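Side-chain contact in serine acetyltransferase 1, putative (Entamoeba histolytica, PDB 7BW9), which probably transfers an acetyl group to the hydroxyl of serine in cysteine biosynthesis, and is here bound to cysteine: residues A[36-39]-A[40-44]. Numbering follows the deposited sequence.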
loop_
_atom_site.group_PDB
_atom_site.type_symbol
_atom_site.label_atom_id
_atom_site.label_comp_id
_atom_site.label_asym_id
_atom_site.label_seq_id
_atom_site.Cartn_x
_atom_site.Cartn_y
_atom_site.Cartn_z
ATOM N N LEU A 36 13.232 -5.456 9.636
ATOM C CA LEU A 36 13.931 -6.337 10.569
ATOM C C LEU A 36 12.955 -7.193 11.374
ATOM O O LEU A 36 13.062 -8.422 11.374
ATOM C CB LEU A 36 14.840 -5.532 11.495
ATOM C CG LEU A 36 15.798 -6.382 12.341
ATOM C CD1 LEU A 36 16.353 -7.565 11.539
ATOM C CD2 LEU A 36 16.947 -5.529 12.852
ATOM N N GLU A 37 11.965 -6.568 12.028
ATOM C CA GLU A 37 11.086 -7.343 12.909
ATOM C C GLU A 37 10.308 -8.402 12.138
ATOM O O GLU A 37 10.140 -9.523 12.627
ATOM C CB GLU A 37 10.135 -6.425 13.669
ATOM C CG GLU A 37 10.827 -5.457 14.588
ATOM C CD GLU A 37 11.072 -4.121 13.910
ATOM O OE1 GLU A 37 11.496 -4.117 12.731
ATOM O OE2 GLU A 37 10.817 -3.081 14.548
ATOM N N LEU A 38 9.853 -8.087 10.919
ATOM C CA LEU A 38 9.076 -9.071 10.161
ATOM C C LEU A 38 9.948 -10.241 9.713
ATOM O O LEU A 38 9.568 -11.414 9.860
ATOM C CB LEU A 38 8.408 -8.416 8.952
ATOM C CG LEU A 38 7.640 -9.448 8.120
ATOM C CD1 LEU A 38 6.534 -10.131 8.948
ATOM C CD2 LEU A 38 7.082 -8.841 6.836
ATOM N N GLU A 39 11.118 -9.942 9.143
ATOM C CA GLU A 39 12.025 -11.014 8.740
ATOM C C GLU A 39 12.341 -11.927 9.917
ATOM O O GLU A 39 12.290 -13.158 9.796
ATOM C CB GLU A 39 13.312 -10.428 8.149
ATOM C CG GLU A 39 13.127 -9.695 6.844
ATOM C CD GLU A 39 14.209 -8.644 6.605
ATOM O OE1 GLU A 39 15.304 -8.765 7.207
ATOM O OE2 GLU A 39 13.962 -7.700 5.817
ATOM N N LEU A 40 12.628 -11.341 11.078
ATOM C CA LEU A 40 12.999 -12.152 12.235
ATOM C C LEU A 40 11.822 -12.956 12.752
ATOM O O LEU A 40 11.969 -14.147 13.060
ATOM C CB LEU A 40 13.564 -11.268 13.341
ATOM C CG LEU A 40 15.009 -10.820 13.092
ATOM C CD1 LEU A 40 15.492 -9.929 14.228
ATOM C CD2 LEU A 40 15.918 -12.038 12.925
ATOM N N ILE A 41 10.646 -12.324 12.868
ATOM C CA ILE A 41 9.485 -13.049 13.370
ATOM C C ILE A 41 9.154 -14.202 12.443
ATOM O O ILE A 41 8.835 -15.311 12.894
ATOM C CB ILE A 41 8.300 -12.081 13.570
ATOM C CG1 ILE A 41 8.583 -11.194 14.785
ATOM C CG2 ILE A 41 7.006 -12.825 13.769
ATOM C CD1 ILE A 41 7.814 -9.921 14.794
ATOM N N GLN A 42 9.277 -13.980 11.134
ATOM C CA GLN A 42 9.013 -15.048 10.176
ATOM C C GLN A 42 9.935 -16.234 10.407
ATOM O O GLN A 42 9.486 -17.386 10.439
ATOM C CB GLN A 42 9.178 -14.530 8.745
ATOM C CG GLN A 42 8.012 -13.653 8.252
ATOM C CD GLN A 42 8.323 -12.998 6.917
ATOM O OE1 GLN A 42 9.494 -12.740 6.587
ATOM N NE2 GLN A 42 7.288 -12.745 6.133
ATOM N N LYS A 43 11.246 -15.965 10.542
ATOM C CA LYS A 43 12.214 -17.032 10.778
ATOM C C LYS A 43 11.991 -17.684 12.138
ATOM O O LYS A 43 12.173 -18.899 12.287
ATOM C CB LYS A 43 13.645 -16.487 10.685
ATOM C CG LYS A 43 13.999 -15.869 9.344
ATOM C CD LYS A 43 15.460 -15.415 9.294
ATOM C CE LYS A 43 15.792 -14.790 7.942
ATOM N NZ LYS A 43 17.260 -14.731 7.672
ATOM N N ILE A 44 11.608 -16.897 13.145
ATOM C CA ILE A 44 11.360 -17.484 14.463
ATOM C C ILE A 44 10.131 -18.392 14.432
ATOM O O ILE A 44 10.143 -19.493 14.994
ATOM C CB ILE A 44 11.210 -16.387 15.531
ATOM C CG1 ILE A 44 12.552 -15.685 15.780
ATOM C CG2 ILE A 44 10.681 -16.996 16.819
ATOM C CD1 ILE A 44 12.419 -14.300 16.411
HETATM O O HOH W 1 12.107 -14.064 6.947
#
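Leu38 and Gln42, one turn apart on the short helix 36-45, pack obliquely across each other. Leu38 CG lies 3.8 Å from Gln42 CD, and its CD1 meets CG and NE2 of the same side chain, so a branched alkyl group rests against the amide end. Ile41 is tucked in as tightly: CG1 beside its own backbone N (chi1 -72°) and a nearly extended chain carry CD1 past Glu37 O, 3.2 Å away, which also accepts the hydrogen bond from Ile41 N. Leu36, partly exposed, and buried Leu40 run side by side, CD1 to CD1 at 3.7 Å. Ile135 of helix 128-144 packs on Leu38 and Leu67 of helix 58-79 on Leu40.

The side of Glu39 and Lys43, both partly exposed, is looser. Glu39 OE1 and Lys43 NZ stand 6.3 Å apart and do not pair. A water can bridge Glu39 O and Gln42 OE1, 3.0 Å from each. Glu37 OE2 is hydrogen-bonded to the hydroxyl of Tyr150, and Glu39 OE2 to Ser34 N, just before the helix. Apolar contacts thus bind the helix into the N-terminal helical bundle, while one carboxylate oxygen of each acid bonds outside it and Lys43 has at most a long, weak ion pair with Glu31.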